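Local coordinates for centrosomal protein of 104 kDa (Homo sapiens, PDB 5LPI) that is required for ciliogenesis and for structural integrity at the ciliary tip, and carries in this fragment an array of four zinc fingers, at residues A[36-41]-A[117-122]; A[71-76]-A[92-97]; A[105-110]-A[126-131]. All blocks are in the same frame, centred on the assembly; numbering follows the deposited sequence.

Interaction 1: A[36-41]-A[117-122]; sequences CLMLTR and AWKAHL. With ZN (zinc ion), chain G; ZN (zinc ion), chain H.
Apolar packing joins Met38 to Leu122 and its neighbours, a buried inter-finger contact in which the turn leaving one zinc site rests on the helix that serves another. No hydrogen bond crosses between 36-41 and 117-122, and the backbones stay apart, 6.4 Å from Met38 CA to Leu122 CA. The reach is supplied by Met38, whose chain folds at chi2 (-65°) and again at chi3 (-59°), curling the thioether against the helix. The methyl Met38 CE meets Leu122 CD1 at 3.8 Å, the two side chains crossing at a slant. A longer approach of 4.2 Å brings Met38 CE to Trp118 CB. The sulfur lies between Leu122 CB and the backbone at Lys119 CA, Met38 SD being 3.8 Å from Leu122 CB. One turn of helix, from Trp118 to Leu122, thus receives the thioether. Leu37 adds its carbonyl, Leu37 O lying 4.1 Å from Leu122 CB. The turn itself is shaped by its metal ligand: Cys36 SG binds zinc at 2.3 Å and also accepts a hydrogen bond from Met38 N, so the residue that packs across the contact is tied to the metal site. On the helix, His121 NE2 is a ligand of a second zinc ion. Asn131 ND2 bridges Leu37 O and Leu122 O, strand 48-50 pairs antiparallel with 39-41, and helix 115-123 rests on strand 102-103 through Trp118 and Asn102.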
ATOM      1  N   CYS A  36       0.319  -0.123 -11.919  1.00 29.52           N
ATOM      2  CA  CYS A  36       1.229  -0.774 -10.974  1.00 27.74           C
ATOM      3  C   CYS A  36       0.469  -1.480  -9.854  1.00 26.96           C
ATOM      4  O   CYS A  36      -0.309  -0.854  -9.131  1.00 24.15           O
ATOM      5  CB  CYS A  36       2.197   0.243 -10.376  1.00 27.56           C
ATOM      6  SG  CYS A  36       3.458  -0.503  -9.275  1.00 27.99           S
ATOM      7  N   LEU A  37       0.724  -2.787  -9.685  1.00 28.80           N
ATOM      8  CA  LEU A  37      -0.000  -3.566  -8.680  1.00 29.35           C
ATOM      9  C   LEU A  37       0.372  -3.184  -7.251  1.00 23.84           C
ATOM     10  O   LEU A  37      -0.372  -3.515  -6.323  1.00 26.97           O
ATOM     11  CB  LEU A  37       0.252  -5.067  -8.890  1.00 30.95           C
ATOM     12  CG  LEU A  37      -0.258  -5.642 -10.215  1.00 31.79           C
ATOM     13  CD1 LEU A  37       0.096  -7.107 -10.349  1.00 35.69           C
ATOM     14  CD2 LEU A  37      -1.756  -5.440 -10.351  1.00 39.55           C
ATOM     15  N   MET A  38       1.495  -2.510  -7.043  1.00 24.18           N
ATOM     16  CA  MET A  38       1.926  -2.149  -5.699  1.00 23.16           C
ATOM     17  C   MET A  38       1.354  -0.821  -5.228  1.00 29.73           C
ATOM     18  O   MET A  38       1.517  -0.459  -4.050  1.00 28.11           O
ATOM     19  CB  MET A  38       3.451  -2.100  -5.639  1.00 25.49           C
ATOM     20  CG  MET A  38       4.119  -3.414  -6.029  1.00 31.28           C
ATOM     21  SD  MET A  38       3.750  -4.746  -4.856  1.00 31.54           S
ATOM     22  CE  MET A  38       4.414  -4.004  -3.363  1.00 27.20           C
ATOM     23  N   LEU A  39       0.681  -0.097  -6.107  1.00 26.56           N
ATOM     24  CA  LEU A  39       0.168   1.223  -5.798  1.00 27.87           C
ATOM     25  C   LEU A  39      -1.350   1.223  -5.893  1.00 28.55           C
ATOM     26  O   LEU A  39      -1.966   0.336  -6.497  1.00 26.27           O
ATOM     27  CB  LEU A  39       0.749   2.275  -6.760  1.00 27.85           C
ATOM     28  CG  LEU A  39       2.257   2.235  -6.982  1.00 26.73           C
ATOM     29  CD1 LEU A  39       2.656   3.268  -8.051  1.00 28.56           C
ATOM     30  CD2 LEU A  39       3.031   2.476  -5.680  1.00 28.52           C
ATOM     31  N   THR A  40      -1.942   2.245  -5.283  1.00 23.51           N
ATOM     32  CA  THR A  40      -3.374   2.466  -5.349  1.00 26.48           C
ATOM     33  C   THR A  40      -3.616   3.966  -5.434  1.00 28.66           C
ATOM     34  O   THR A  40      -2.768   4.771  -5.043  1.00 26.63           O
ATOM     35  CB  THR A  40      -4.081   1.844  -4.128  1.00 29.60           C
ATOM     36  OG1 THR A  40      -5.486   1.913  -4.321  1.00 30.46           O
ATOM     37  CG2 THR A  40      -3.740   2.597  -2.845  1.00 29.82           C
ATOM     38  N   ARG A  41      -4.768   4.350  -5.973  1.00 25.60           N
ATOM     39  CA  ARG A  41      -5.209   5.737  -5.888  1.00 24.87           C
ATOM     40  C   ARG A  41      -5.972   5.934  -4.591  1.00 27.72           C
ATOM     41  O   ARG A  41      -6.979   5.262  -4.363  1.00 28.86           O
ATOM     42  CB  ARG A  41      -6.133   6.115  -7.045  1.00 28.90           C
ATOM     43  CG  ARG A  41      -5.476   6.522  -8.307  1.00 39.05           C
ATOM     44  CD  ARG A  41      -6.559   6.841  -9.344  1.00 33.54           C
ATOM     45  NE  ARG A  41      -6.174   6.315 -10.638  1.00 33.60           N
ATOM     46  CZ  ARG A  41      -6.997   6.163 -11.662  1.00 29.98           C
ATOM     47  NH1 ARG A  41      -8.276   6.505 -11.548  1.00 31.22           N
ATOM     48  NH2 ARG A  41      -6.531   5.666 -12.787  1.00 26.89           N
ATOM     49  N   ALA A 117       7.915 -10.119   0.685  1.00 35.88           N
ATOM     50  CA  ALA A 117       6.571 -10.549   1.069  1.00 36.38           C
ATOM     51  C   ALA A 117       5.499  -9.595   0.555  1.00 32.41           C
ATOM     52  O   ALA A 117       4.434 -10.036   0.100  1.00 33.83           O
ATOM     53  CB  ALA A 117       6.477 -10.669   2.584  1.00 37.81           C
ATOM     54  N   TRP A 118       5.734  -8.284   0.658  1.00 36.62           N
ATOM     55  CA  TRP A 118       4.776  -7.327   0.106  1.00 33.86           C
ATOM     56  C   TRP A 118       4.504  -7.614  -1.365  1.00 34.99           C
ATOM     57  O   TRP A 118       3.348  -7.662  -1.804  1.00 33.72           O
ATOM     58  CB  TRP A 118       5.290  -5.897   0.270  1.00 37.13           C
ATOM     59  CG  TRP A 118       4.849  -5.247   1.523  1.00 32.63           C
ATOM     60  CD1 TRP A 118       5.643  -4.773   2.531  1.00 32.07           C
ATOM     61  CD2 TRP A 118       3.504  -4.997   1.916  1.00 29.19           C
ATOM     62  NE1 TRP A 118       4.866  -4.230   3.528  1.00 34.80           N
ATOM     63  CE2 TRP A 118       3.547  -4.363   3.177  1.00 31.15           C
ATOM     64  CE3 TRP A 118       2.261  -5.223   1.313  1.00 31.26           C
ATOM     65  CZ2 TRP A 118       2.391  -3.969   3.854  1.00 32.53           C
ATOM     66  CZ3 TRP A 118       1.110  -4.831   1.994  1.00 35.45           C
ATOM     67  CH2 TRP A 118       1.184  -4.215   3.246  1.00 35.41           C
ATOM     68  N   LYS A 119       5.568  -7.793  -2.147  1.00 29.65           N
ATOM     69  CA  LYS A 119       5.385  -8.060  -3.569  1.00 36.35           C
ATOM     70  C   LYS A 119       4.615  -9.353  -3.793  1.00 34.09           C
ATOM     71  O   LYS A 119       3.706  -9.402  -4.627  1.00 34.07           O
ATOM     72  CB  LYS A 119       6.741  -8.112  -4.281  1.00 33.36           C
ATOM     73  CG  LYS A 119       7.404  -6.751  -4.455  1.00 36.21           C
ATOM     74  CD  LYS A 119       8.574  -6.864  -5.444  1.00 40.50           C
ATOM     75  CE  LYS A 119       9.206  -5.509  -5.746  1.00 43.24           C
ATOM     76  NZ  LYS A 119       9.987  -4.991  -4.587  1.00 44.55           N
ATOM     77  N   ALA A 120       4.956 -10.412  -3.052  1.00 32.40           N
ATOM     78  CA  ALA A 120       4.272 -11.685  -3.261  1.00 29.90           C
ATOM     79  C   ALA A 120       2.800 -11.594  -2.868  1.00 35.84           C
ATOM     80  O   ALA A 120       1.931 -12.183  -3.526  1.00 38.06           O
ATOM     81  CB  ALA A 120       4.985 -12.792  -2.485  1.00 33.02           C
ATOM     82  N   HIS A 121       2.497 -10.860  -1.798  1.00 31.84           N
ATOM     83  CA  HIS A 121       1.102 -10.698  -1.401  1.00 31.15           C
ATOM     84  C   HIS A 121       0.309  -9.921  -2.444  1.00 30.69           C
ATOM     85  O   HIS A 121      -0.770 -10.346  -2.865  1.00 34.42           O
ATOM     86  CB  HIS A 121       1.019  -9.985  -0.057  1.00 26.17           C
ATOM     87  CG  HIS A 121      -0.387  -9.792   0.416  1.00 32.58           C
ATOM     88  ND1 HIS A 121      -1.116 -10.801   1.006  1.00 33.55           N
ATOM     89  CD2 HIS A 121      -1.211  -8.719   0.351  1.00 30.20           C
ATOM     90  CE1 HIS A 121      -2.324 -10.355   1.299  1.00 31.88           C
ATOM     91  NE2 HIS A 121      -2.404  -9.093   0.919  1.00 29.26           N
ATOM     92  N   LEU A 122       0.830  -8.780  -2.874  1.00 31.72           N
ATOM     93  CA  LEU A 122       0.041  -7.885  -3.719  1.00 32.76           C
ATOM     94  C   LEU A 122       0.024  -8.314  -5.186  1.00 37.09           C
ATOM     95  O   LEU A 122      -0.966  -8.074  -5.883  1.00 39.97           O
ATOM     96  CB  LEU A 122       0.569  -6.458  -3.577  1.00 28.78           C
ATOM     97  CG  LEU A 122       0.263  -5.834  -2.206  1.00 31.00           C
ATOM     98  CD1 LEU A 122       0.918  -4.470  -2.078  1.00 30.10           C
ATOM     99  CD2 LEU A 122      -1.253  -5.720  -1.985  1.00 26.39           C
TER
HETATM  100 ZN    ZN G 903       5.076  -0.777 -10.948  1.00 33.28          ZN
HETATM  101 ZN    ZN H 904      -4.117  -7.909   0.938  1.00 33.84          ZN

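Interaction 2: A[71-76]-A[92-97]; sequences CYRCSE and CNPAKP. With ZN (zinc ion), chain E.
Backbone contact between 71-76 and 92-97 is closest at Cys74 and Pro94, whose CA atoms lie 4.4 Å apart, and beside it Ala95 N donates to Arg73 O at 2.9 Å. The Arg73 side chain grips the second segment as well. Its NE and NH2 approach side-on and converge on one acceptor, each nitrogen 3.0 Å from Cys92 O, which lies close to the guanidinium plane. NH2 comes nearly head-on to the carbonyl, with a C=O...N angle of 171°, whereas NE sits above the carbonyl plane. Pro94 covers one face of the guanidinium, its CG placed over the centre 3.6 Å above the plane; two bonds at the edge and a ring on a face together restrict the group's rotation. With CG of Arg73 opposite its own backbone N (chi1 -175°) the chain runs along the Cys92 sulfur, Arg73 CD passing 3.4 Å from Cys92 SG, and a bend at chi3 turns the guanidinium to the carbonyl. That sulfur binds zinc together with those of Cys71 and Cys74, and His86 completes the site. Cys71 SG also accepts a hydrogen bond from Cys74 N, as in the knuckle of a CxxC zinc site. Cys74 CB packs 3.7 Å from Cys92 CB. The first segment is the turn between antiparallel strands 68-70 and 77-79; the second leaves helix 83-89 and runs toward strand 102-103, where Arg103 donates a hydrogen bond to Asn93 O and makes a salt bridge with Glu76.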
ATOM      1  N   CYS A  71      -7.069   3.076  14.742  1.00 40.40           N
ATOM      2  CA  CYS A  71      -7.525   2.089  15.708  1.00 38.96           C
ATOM      3  C   CYS A  71      -6.314   1.421  16.332  1.00 45.22           C
ATOM      4  O   CYS A  71      -5.505   0.806  15.626  1.00 44.54           O
ATOM      5  CB  CYS A  71      -8.429   1.041  15.065  1.00 37.38           C
ATOM      6  SG  CYS A  71      -8.726  -0.347  16.228  1.00 40.74           S
ATOM      7  N   TYR A  72      -6.188   1.542  17.655  1.00 53.84           N
ATOM      8  CA  TYR A  72      -5.061   0.941  18.345  1.00 60.36           C
ATOM      9  C   TYR A  72      -5.110  -0.579  18.321  1.00 56.88           C
ATOM     10  O   TYR A  72      -4.093  -1.214  18.614  1.00 62.24           O
ATOM     11  CB  TYR A  72      -5.001   1.466  19.781  1.00 79.55           C
ATOM     12  CG  TYR A  72      -4.782   2.968  19.868  1.00 96.26           C
ATOM     13  CD1 TYR A  72      -4.209   3.672  18.810  1.00 96.75           C
ATOM     14  CD2 TYR A  72      -5.151   3.683  21.004  1.00106.67           C
ATOM     15  CE1 TYR A  72      -4.010   5.041  18.883  1.00100.43           C
ATOM     16  CE2 TYR A  72      -4.950   5.052  21.090  1.00109.63           C
ATOM     17  CZ  TYR A  72      -4.381   5.726  20.025  1.00108.05           C
ATOM     18  OH  TYR A  72      -4.187   7.087  20.108  1.00110.87           O
ATOM     19  N   ARG A  73      -6.245  -1.180  17.955  1.00 52.72           N
ATOM     20  CA  ARG A  73      -6.311  -2.637  17.845  1.00 51.23           C
ATOM     21  C   ARG A  73      -5.716  -3.118  16.527  1.00 48.25           C
ATOM     22  O   ARG A  73      -4.776  -3.920  16.515  1.00 45.82           O
ATOM     23  CB  ARG A  73      -7.760  -3.119  18.000  1.00 46.32           C
ATOM     24  CG  ARG A  73      -7.952  -4.640  18.017  1.00 44.50           C
ATOM     25  CD  ARG A  73      -9.434  -4.979  18.221  1.00 48.04           C
ATOM     26  NE  ARG A  73      -9.861  -6.218  17.560  1.00 46.99           N
ATOM     27  CZ  ARG A  73      -9.985  -7.389  18.178  1.00 50.88           C
ATOM     28  NH1 ARG A  73      -9.715  -7.486  19.473  1.00 54.62           N
ATOM     29  NH2 ARG A  73     -10.396  -8.459  17.510  1.00 48.70           N
ATOM     30  N   CYS A  74      -6.236  -2.631  15.401  1.00 42.76           N
ATOM     31  CA  CYS A  74      -5.776  -3.107  14.105  1.00 41.03           C
ATOM     32  C   CYS A  74      -4.719  -2.217  13.463  1.00 37.06           C
ATOM     33  O   CYS A  74      -4.162  -2.610  12.437  1.00 45.68           O
ATOM     34  CB  CYS A  74      -6.956  -3.257  13.136  1.00 35.68           C
ATOM     35  SG  CYS A  74      -7.839  -1.729  12.826  1.00 36.18           S
ATOM     36  N   SER A  75      -4.437  -1.041  14.026  1.00 44.32           N
ATOM     37  CA  SER A  75      -3.446  -0.077  13.537  1.00 49.58           C
ATOM     38  C   SER A  75      -3.884   0.630  12.261  1.00 43.49           C
ATOM     39  O   SER A  75      -3.110   1.431  11.721  1.00 40.57           O
ATOM     40  CB  SER A  75      -2.070  -0.713  13.284  1.00 58.57           C
ATOM     41  OG  SER A  75      -2.071  -1.453  12.065  1.00 62.58           O
ATOM     42  N   GLU A  76      -5.089   0.377  11.764  1.00 35.07           N
ATOM     43  CA  GLU A  76      -5.552   0.979  10.527  1.00 35.53           C
ATOM     44  C   GLU A  76      -6.218   2.332  10.785  1.00 35.33           C
ATOM     45  O   GLU A  76      -6.616   2.660  11.907  1.00 36.79           O
ATOM     46  CB  GLU A  76      -6.520   0.036   9.807  1.00 31.81           C
ATOM     47  CG  GLU A  76      -5.874  -1.293   9.397  1.00 36.44           C
ATOM     48  CD  GLU A  76      -6.812  -2.216   8.634  1.00 41.21           C
ATOM     49  OE1 GLU A  76      -7.937  -1.788   8.279  1.00 43.46           O
ATOM     50  OE2 GLU A  76      -6.421  -3.381   8.391  1.00 39.80           O
ATOM     51  N   CYS A  92     -12.242  -5.906  14.157  1.00 42.24           N
ATOM     52  CA  CYS A  92     -11.089  -5.795  13.275  1.00 39.23           C
ATOM     53  C   CYS A  92     -10.032  -6.838  13.643  1.00 41.61           C
ATOM     54  O   CYS A  92     -10.010  -7.376  14.759  1.00 41.18           O
ATOM     55  CB  CYS A  92     -10.493  -4.387  13.355  1.00 38.72           C
ATOM     56  SG  CYS A  92      -9.987  -3.900  15.025  1.00 37.38           S
ATOM     57  N   ASN A  93      -9.155  -7.131  12.683  1.00 37.37           N
ATOM     58  CA  ASN A  93      -8.088  -8.095  12.917  1.00 35.75           C
ATOM     59  C   ASN A  93      -6.935  -7.427  13.661  1.00 37.74           C
ATOM     60  O   ASN A  93      -6.361  -6.455  13.150  1.00 35.91           O
ATOM     61  CB  ASN A  93      -7.597  -8.673  11.596  1.00 37.35           C
ATOM     62  CG  ASN A  93      -6.484  -9.716  11.792  1.00 39.35           C
ATOM     63  OD1 ASN A  93      -6.318 -10.277  12.884  1.00 40.31           O
ATOM     64  ND2 ASN A  93      -5.710  -9.954  10.741  1.00 39.09           N
ATOM     65  N   PRO A  94      -6.553  -7.911  14.842  1.00 44.50           N
ATOM     66  CA  PRO A  94      -5.503  -7.225  15.610  1.00 46.09           C
ATOM     67  C   PRO A  94      -4.182  -7.169  14.854  1.00 48.10           C
ATOM     68  O   PRO A  94      -3.851  -8.052  14.059  1.00 48.35           O
ATOM     69  CB  PRO A  94      -5.387  -8.070  16.884  1.00 49.39           C
ATOM     70  CG  PRO A  94      -6.732  -8.727  17.012  1.00 47.08           C
ATOM     71  CD  PRO A  94      -7.157  -9.021  15.606  1.00 44.92           C
ATOM     72  N   ALA A  95      -3.433  -6.099  15.103  1.00 47.13           N
ATOM     73  CA  ALA A  95      -2.147  -5.893  14.458  1.00 48.76           C
ATOM     74  C   ALA A  95      -1.029  -6.516  15.288  1.00 50.49           C
ATOM     75  O   ALA A  95      -1.194  -6.825  16.471  1.00 45.49           O
ATOM     76  CB  ALA A  95      -1.879  -4.401  14.252  1.00 49.78           C
ATOM     77  N   LYS A  96       0.114  -6.703  14.644  1.00 42.73           N
ATOM     78  CA  LYS A  96       1.315  -7.250  15.255  1.00 49.30           C
ATOM     79  C   LYS A  96       2.466  -6.285  15.021  1.00 52.56           C
ATOM     80  O   LYS A  96       2.404  -5.450  14.113  1.00 53.03           O
ATOM     81  CB  LYS A  96       1.627  -8.628  14.657  1.00 54.45           C
ATOM     82  CG  LYS A  96       0.480  -9.602  14.810  1.00 57.43           C
ATOM     83  CD  LYS A  96       0.750 -10.899  14.080  1.00 61.57           C
ATOM     84  CE  LYS A  96      -0.008 -12.049  14.726  1.00 60.19           C
ATOM     85  NZ  LYS A  96      -0.637 -12.948  13.732  1.00 54.31           N
ATOM     86  N   PRO A  97       3.523  -6.359  15.835  1.00 51.17           N
ATOM     87  CA  PRO A  97       4.672  -5.461  15.641  1.00 51.80           C
ATOM     88  C   PRO A  97       5.169  -5.467  14.199  1.00 49.48           C
ATOM     89  O   PRO A  97       5.251  -6.514  13.551  1.00 47.31           O
ATOM     90  CB  PRO A  97       5.725  -6.026  16.599  1.00 54.52           C
ATOM     91  CG  PRO A  97       4.927  -6.695  17.681  1.00 58.12           C
ATOM     92  CD  PRO A  97       3.687  -7.229  17.015  1.00 56.06           C
TER
HETATM   93 ZN    ZN E 901      -9.565  -1.740  14.462  1.00 41.13          ZN

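Interaction 3: A[105-110]-A[126-131]; sequences PLCHEN and AGCTMN. With ZN (zinc ion), chain H.
Cys128 SG is gripped by zinc and by the backbone Met130 N, and faces Cys107 SG of the other segment at 4.0 Å. No direct hydrogen bond crosses between 105-110 and 126-131; the metal supplies the strong link. Cys107 SG binds it at 2.4 Å from one segment and Cys128 SG at 2.3 Å from the other. Cys128 turns its SG opposite its backbone N (chi1 -170°), and the bond it accepts from Met130 N has an N-H...S angle of 158°. That bond accompanies the fold of the chain past the ligand and probably helps to place Met130 against the first segment. There Met130 CB lies 3.5 Å from Leu106 O. Next to it, Met130 CG packs 3.8 Å from Cys107 CB. The bends at chi2 and chi3 then carry the thioether end away. Leu106 CD1 lies against the backbone, 3.8 Å from Met130 O and close to Asn131 CA. The leucine side chain also touches Leu54 of helix 54-60. A water accepts from Thr129 N at 2.9 Å and is only weakly bonded to Glu109 OE2. Cys104 and His121 complete the metal's coordination. A CxxC pair on the turn between two short strands, with a histidine on the following helix and a last cysteine beyond it, makes this a zinc finger with three cysteine ligands and one histidine.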
ATOM      1  N   PRO A 105      -3.480  -3.260   4.267  1.00 27.75           N
ATOM      2  CA  PRO A 105      -4.644  -2.421   4.565  1.00 33.57           C
ATOM      3  C   PRO A 105      -5.841  -2.703   3.667  1.00 37.03           C
ATOM      4  O   PRO A 105      -6.929  -2.170   3.929  1.00 34.12           O
ATOM      5  CB  PRO A 105      -4.108  -1.008   4.330  1.00 33.78           C
ATOM      6  CG  PRO A 105      -3.180  -1.198   3.129  1.00 28.46           C
ATOM      7  CD  PRO A 105      -2.492  -2.556   3.420  1.00 28.51           C
ATOM      8  N   LEU A 106      -5.679  -3.510   2.616  1.00 32.34           N
ATOM      9  CA  LEU A 106      -6.793  -3.798   1.714  1.00 29.33           C
ATOM     10  C   LEU A 106      -7.593  -5.016   2.165  1.00 33.50           C
ATOM     11  O   LEU A 106      -8.827  -4.995   2.146  1.00 35.34           O
ATOM     12  CB  LEU A 106      -6.281  -4.013   0.288  1.00 29.11           C
ATOM     13  CG  LEU A 106      -5.421  -2.886  -0.297  1.00 33.21           C
ATOM     14  CD1 LEU A 106      -5.018  -3.229  -1.731  1.00 31.74           C
ATOM     15  CD2 LEU A 106      -6.168  -1.529  -0.235  1.00 29.48           C
ATOM     16  N   CYS A 107      -6.915  -6.090   2.568  1.00 36.92           N
ATOM     17  CA  CYS A 107      -7.601  -7.294   3.018  1.00 33.59           C
ATOM     18  C   CYS A 107      -7.429  -7.553   4.508  1.00 30.17           C
ATOM     19  O   CYS A 107      -8.001  -8.522   5.024  1.00 36.17           O
ATOM     20  CB  CYS A 107      -7.126  -8.517   2.208  1.00 35.25           C
ATOM     21  SG  CYS A 107      -5.439  -9.081   2.603  1.00 33.59           S
ATOM     22  N   HIS A 108      -6.630  -6.740   5.210  1.00 33.56           N
ATOM     23  CA  HIS A 108      -6.478  -6.803   6.667  1.00 34.33           C
ATOM     24  C   HIS A 108      -5.727  -8.037   7.156  1.00 35.15           C
ATOM     25  O   HIS A 108      -5.859  -8.409   8.323  1.00 37.45           O
ATOM     26  CB  HIS A 108      -7.837  -6.728   7.369  1.00 39.25           C
ATOM     27  CG  HIS A 108      -8.743  -5.697   6.786  1.00 43.65           C
ATOM     28  ND1 HIS A 108      -8.510  -4.343   6.926  1.00 38.95           N
ATOM     29  CD2 HIS A 108      -9.849  -5.816   6.015  1.00 38.45           C
ATOM     30  CE1 HIS A 108      -9.458  -3.672   6.294  1.00 39.20           C
ATOM     31  NE2 HIS A 108     -10.274  -4.541   5.724  1.00 42.22           N
ATOM     32  N   GLU A 109      -4.913  -8.673   6.316  1.00 31.53           N
ATOM     33  CA  GLU A 109      -4.138  -9.826   6.752  1.00 34.57           C
ATOM     34  C   GLU A 109      -2.768  -9.394   7.262  1.00 33.98           C
ATOM     35  O   GLU A 109      -2.162  -8.445   6.742  1.00 33.25           O
ATOM     36  CB  GLU A 109      -3.990 -10.837   5.610  1.00 45.28           C
ATOM     37  CG  GLU A 109      -5.336 -11.395   5.157  1.00 51.45           C
ATOM     38  CD  GLU A 109      -5.229 -12.356   3.984  1.00 55.98           C
ATOM     39  OE1 GLU A 109      -4.094 -12.614   3.501  1.00 55.95           O
ATOM     40  OE2 GLU A 109      -6.289 -12.860   3.557  1.00 49.65           O
ATOM     41  N   ASN A 110      -2.311 -10.069   8.312  1.00 32.25           N
ATOM     42  CA  ASN A 110      -0.937  -9.967   8.778  1.00 37.65           C
ATOM     43  C   ASN A 110      -0.151 -11.117   8.158  1.00 42.06           C
ATOM     44  O   ASN A 110      -0.621 -12.260   8.128  1.00 36.89           O
ATOM     45  CB  ASN A 110      -0.844 -10.036  10.312  1.00 36.85           C
ATOM     46  CG  ASN A 110      -1.689  -8.958  11.024  1.00 37.28           C
ATOM     47  OD1 ASN A 110      -1.628  -7.766  10.698  1.00 41.67           O
ATOM     48  ND2 ASN A 110      -2.461  -9.387  12.020  1.00 41.11           N
ATOM     49  N   ALA A 126      -2.849 -16.130  -6.192  1.00 60.00           N
ATOM     50  CA  ALA A 126      -3.601 -16.482  -4.991  1.00 57.93           C
ATOM     51  C   ALA A 126      -3.206 -15.620  -3.795  1.00 59.84           C
ATOM     52  O   ALA A 126      -3.360 -16.042  -2.641  1.00 64.14           O
ATOM     53  CB  ALA A 126      -3.449 -17.968  -4.647  1.00 59.44           C
ATOM     54  N   GLY A 127      -2.700 -14.415  -4.053  1.00 51.16           N
ATOM     55  CA  GLY A 127      -2.332 -13.509  -2.984  1.00 45.63           C
ATOM     56  C   GLY A 127      -3.508 -12.665  -2.540  1.00 49.35           C
ATOM     57  O   GLY A 127      -4.558 -13.208  -2.180  1.00 50.73           O
ATOM     58  N   CYS A 128      -3.353 -11.339  -2.592  1.00 45.93           N
ATOM     59  CA  CYS A 128      -4.373 -10.430  -2.084  1.00 39.78           C
ATOM     60  C   CYS A 128      -5.638 -10.509  -2.931  1.00 43.42           C
ATOM     61  O   CYS A 128      -5.587 -10.411  -4.158  1.00 47.30           O
ATOM     62  CB  CYS A 128      -3.847  -8.993  -2.065  1.00 29.28           C
ATOM     63  SG  CYS A 128      -4.959  -7.857  -1.189  1.00 32.34           S
ATOM     64  N   THR A 129      -6.776 -10.679  -2.273  1.00 44.01           N
ATOM     65  CA  THR A 129      -8.060 -10.713  -2.957  1.00 44.09           C
ATOM     66  C   THR A 129      -8.701  -9.340  -3.079  1.00 41.27           C
ATOM     67  O   THR A 129      -9.758  -9.221  -3.705  1.00 41.73           O
ATOM     68  CB  THR A 129      -9.025 -11.628  -2.210  1.00 41.18           C
ATOM     69  OG1 THR A 129      -9.394 -10.983  -0.987  1.00 44.42           O
ATOM     70  CG2 THR A 129      -8.355 -12.949  -1.884  1.00 45.65           C
ATOM     71  N   MET A 130      -8.113  -8.310  -2.480  1.00 31.18           N
ATOM     72  CA  MET A 130      -8.740  -6.997  -2.437  1.00 33.63           C
ATOM     73  C   MET A 130      -7.952  -5.957  -3.228  1.00 33.99           C
ATOM     74  O   MET A 130      -8.219  -4.763  -3.094  1.00 33.27           O
ATOM     75  CB  MET A 130      -8.918  -6.544  -0.981  1.00 32.90           C
ATOM     76  CG  MET A 130      -9.910  -7.381  -0.176  1.00 39.16           C
ATOM     77  SD  MET A 130     -11.557  -7.355  -0.925  1.00 47.57           S
ATOM     78  CE  MET A 130     -12.021  -5.644  -0.678  1.00 45.26           C
ATOM     79  N   ASN A 131      -6.995  -6.380  -4.052  1.00 35.53           N
ATOM     80  CA  ASN A 131      -6.200  -5.463  -4.871  1.00 32.25           C
ATOM     81  C   ASN A 131      -6.920  -5.259  -6.199  1.00 35.64           C
ATOM     82  O   ASN A 131      -6.857  -6.112  -7.090  1.00 37.00           O
ATOM     83  CB  ASN A 131      -4.796  -6.018  -5.073  1.00 32.18           C
ATOM     84  CG  ASN A 131      -3.879  -5.047  -5.778  1.00 34.34           C
ATOM     85  OD1 ASN A 131      -4.290  -3.946  -6.160  1.00 32.61           O
ATOM     86  ND2 ASN A 131      -2.616  -5.444  -5.948  1.00 27.41           N
TER
HETATM   87 ZN    ZN H 904      -4.117  -7.909   0.938  1.00 33.84          ZN
HETATM   88  O   HOH W   1      -6.434 -11.335   0.516  1.00 37.38           O

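Overall arrangement
All three contacts lie near zinc, yet they use it differently. Interactions 2 and 3 each close a single finger, joining a CxxC turn to the final cysteine across one ion; interaction 1 joins two segments that each supply a ligand to a different ion. Interaction 1 is buried, near the chain's centre, and apolar. Interaction 2, whose centre lies about 16 Å from the centre of the chain, is partly exposed and rich in direct hydrogen bonds, while interaction 3 mixes metal, apolar packing and one water. Interactions 1 and 3 share an ion, and Asn131 ND2 ties them through Leu37 O. Interactions 2 and 3 meet through Glu76 with His108 and Pro94 with Asn110; interactions 1 and 2 do not touch.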